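Local structure of carboxypeptidase A (1JQG) at residues 25-30 with 72-77. The protein is a zinc-dependent mid-gut carboxypeptidase made as a proenzyme, which probably removes residues from the C-terminal end of peptide chains. Residues are numbered along the deposited sequence; the frame is centred on the assembly and turned at random.
Sequences AVYQVD and IFENFL
F73 lies over one face of the Y27 ring, meeting it chiefly through CE1: this atom of F73 is 3.7 Å from CG of Y27 and displaced toward the rim. The ring planes are inclined at 52°, so the pair is oblique, neither stacked nor edge-to-face. At the far end of the tyrosine, its OH is 3.0 Å from OE2 of E74, whose carboxylate plane is almost perpendicular to the ring; R70, just before 72-77, gives the same hydroxyl a weak hydrogen bond from NE. Replacing Y27 by an alanine would probably open a gap beside CE1 of F73 and take away the hydroxyl that R70 bonds weakly and that lies close to the E74 carboxylate. Further along, V29 brings CG1 to the edge of the F73 ring, 4.0 Å from CZ, and to 4.3 Å from CD1 of L77. F73 reaches both strand residues because its CG is anti to the backbone N (chi1 168°), which carries the ring across to the sheet. The example is one of helix-on-sheet packing in the activation domain: the axes of segments 25-30 and 72-77 run nearly parallel, 11° apart, and approach to 11.6 Å. Strand 25-30 is a central strand of the four-stranded antiparallel sheet. F73 also packs on V63 and V65 of strand 61-65 and on F43 of helix 34-46, while E74 and L77 meet Y84 of strand 83-88.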
loop_
_atom_site.group_PDB
_atom_site.type_symbol
_atom_site.label_atom_id
_atom_site.label_comp_id
_atom_site.label_asym_id
_atom_site.label_seq_id
_atom_site.Cartn_x
_atom_site.Cartn_y
_atom_site.Cartn_z
ATOM N N ALA A 25 22.669 -5.207 -1.783
ATOM C CA ALA A 25 22.254 -6.580 -2.033
ATOM C C ALA A 25 20.986 -6.974 -1.258
ATOM O O ALA A 25 20.686 -6.593 -0.127
ATOM C CB ALA A 25 23.324 -7.581 -1.636
ATOM N N VAL A 26 20.192 -7.834 -1.896
ATOM C CA VAL A 26 18.971 -8.361 -1.321
ATOM C C VAL A 26 19.252 -9.740 -0.750
ATOM O O VAL A 26 19.767 -10.607 -1.470
ATOM C CB VAL A 26 17.823 -8.444 -2.365
ATOM C CG1 VAL A 26 16.620 -9.209 -1.829
ATOM C CG2 VAL A 26 17.391 -7.020 -2.710
ATOM N N TYR A 27 18.925 -9.904 0.523
ATOM C CA TYR A 27 19.145 -11.174 1.199
ATOM C C TYR A 27 17.809 -11.832 1.536
ATOM O O TYR A 27 16.761 -11.177 1.674
ATOM C CB TYR A 27 19.976 -10.972 2.456
ATOM C CG TYR A 27 21.459 -10.750 2.234
ATOM C CD1 TYR A 27 21.955 -9.463 2.081
ATOM C CD2 TYR A 27 22.365 -11.808 2.214
ATOM C CE1 TYR A 27 23.315 -9.238 1.919
ATOM C CE2 TYR A 27 23.717 -11.596 2.014
ATOM C CZ TYR A 27 24.184 -10.303 1.874
ATOM O OH TYR A 27 25.511 -10.064 1.687
ATOM N N GLN A 28 17.827 -13.144 1.670
ATOM C CA GLN A 28 16.669 -13.916 2.104
ATOM C C GLN A 28 17.004 -14.588 3.436
ATOM O O GLN A 28 17.893 -15.440 3.456
ATOM C CB GLN A 28 16.282 -14.880 0.992
ATOM C CG GLN A 28 15.145 -15.804 1.349
ATOM C CD GLN A 28 14.960 -16.925 0.331
ATOM O OE1 GLN A 28 15.139 -18.101 0.704
ATOM N NE2 GLN A 28 14.619 -16.528 -0.892
ATOM N N VAL A 29 16.376 -14.130 4.519
ATOM C CA VAL A 29 16.637 -14.698 5.835
ATOM C C VAL A 29 15.609 -15.769 6.176
ATOM O O VAL A 29 14.431 -15.508 6.047
ATOM C CB VAL A 29 16.675 -13.633 6.943
ATOM C CG1 VAL A 29 17.721 -12.598 6.508
ATOM C CG2 VAL A 29 15.365 -12.918 7.189
ATOM N N ASP A 30 16.063 -16.956 6.539
ATOM C CA ASP A 30 15.248 -18.099 6.873
ATOM C C ASP A 30 15.385 -18.391 8.352
ATOM O O ASP A 30 16.458 -18.837 8.742
ATOM C CB ASP A 30 15.648 -19.353 6.084
ATOM C CG ASP A 30 15.662 -19.120 4.591
ATOM O OD1 ASP A 30 14.731 -19.635 3.955
ATOM O OD2 ASP A 30 16.580 -18.419 4.096
ATOM N N ILE A 72 29.058 -7.083 8.012
ATOM C CA ILE A 72 28.576 -7.069 9.387
ATOM C C ILE A 72 27.261 -7.840 9.524
ATOM O O ILE A 72 27.015 -8.516 10.521
ATOM C CB ILE A 72 28.354 -5.625 9.874
ATOM C CG1 ILE A 72 29.654 -4.805 9.810
ATOM C CG2 ILE A 72 27.794 -5.619 11.285
ATOM C CD1 ILE A 72 29.394 -3.330 10.119
ATOM N N PHE A 73 26.399 -7.700 8.513
ATOM C CA PHE A 73 25.074 -8.282 8.504
ATOM C C PHE A 73 25.142 -9.809 8.525
ATOM O O PHE A 73 24.507 -10.439 9.385
ATOM C CB PHE A 73 24.262 -7.788 7.310
ATOM C CG PHE A 73 22.990 -8.542 7.046
ATOM C CD1 PHE A 73 22.880 -9.488 6.042
ATOM C CD2 PHE A 73 21.879 -8.262 7.846
ATOM C CE1 PHE A 73 21.663 -10.130 5.834
ATOM C CE2 PHE A 73 20.680 -8.911 7.641
ATOM C CZ PHE A 73 20.569 -9.840 6.628
ATOM N N GLU A 74 25.917 -10.393 7.606
ATOM C CA GLU A 74 25.981 -11.829 7.459
ATOM C C GLU A 74 26.900 -12.447 8.506
ATOM O O GLU A 74 26.836 -13.656 8.743
ATOM C CB GLU A 74 26.445 -12.250 6.073
ATOM C CG GLU A 74 27.740 -11.688 5.611
ATOM C CD GLU A 74 28.127 -12.135 4.212
ATOM O OE1 GLU A 74 29.260 -12.702 4.188
ATOM O OE2 GLU A 74 27.373 -11.930 3.216
ATOM N N ASN A 75 27.687 -11.614 9.160
ATOM C CA ASN A 75 28.535 -12.010 10.256
ATOM C C ASN A 75 27.691 -12.396 11.460
ATOM O O ASN A 75 27.999 -13.406 12.070
ATOM C CB ASN A 75 29.467 -10.864 10.670
ATOM C CG ASN A 75 30.665 -11.333 11.471
ATOM O OD1 ASN A 75 31.697 -11.649 10.879
ATOM N ND2 ASN A 75 30.501 -11.374 12.791
ATOM N N PHE A 76 26.698 -11.565 11.755
ATOM C CA PHE A 76 25.774 -11.773 12.858
ATOM C C PHE A 76 24.889 -12.992 12.648
ATOM O O PHE A 76 24.700 -13.786 13.561
ATOM C CB PHE A 76 24.896 -10.531 13.037
ATOM C CG PHE A 76 23.791 -10.679 14.050
ATOM C CD1 PHE A 76 24.067 -10.471 15.389
ATOM C CD2 PHE A 76 22.490 -11.019 13.694
ATOM C CE1 PHE A 76 23.076 -10.594 16.344
ATOM C CE2 PHE A 76 21.506 -11.140 14.646
ATOM C CZ PHE A 76 21.790 -10.926 15.972
ATOM N N LEU A 77 24.405 -13.174 11.416
ATOM C CA LEU A 77 23.539 -14.306 11.092
ATOM C C LEU A 77 24.319 -15.606 11.256
ATOM O O LEU A 77 23.732 -16.603 11.685
ATOM C CB LEU A 77 22.934 -14.200 9.690
ATOM C CG LEU A 77 22.051 -12.988 9.371
ATOM C CD1 LEU A 77 21.741 -12.852 7.884
ATOM C CD2 LEU A 77 20.735 -13.049 10.110
#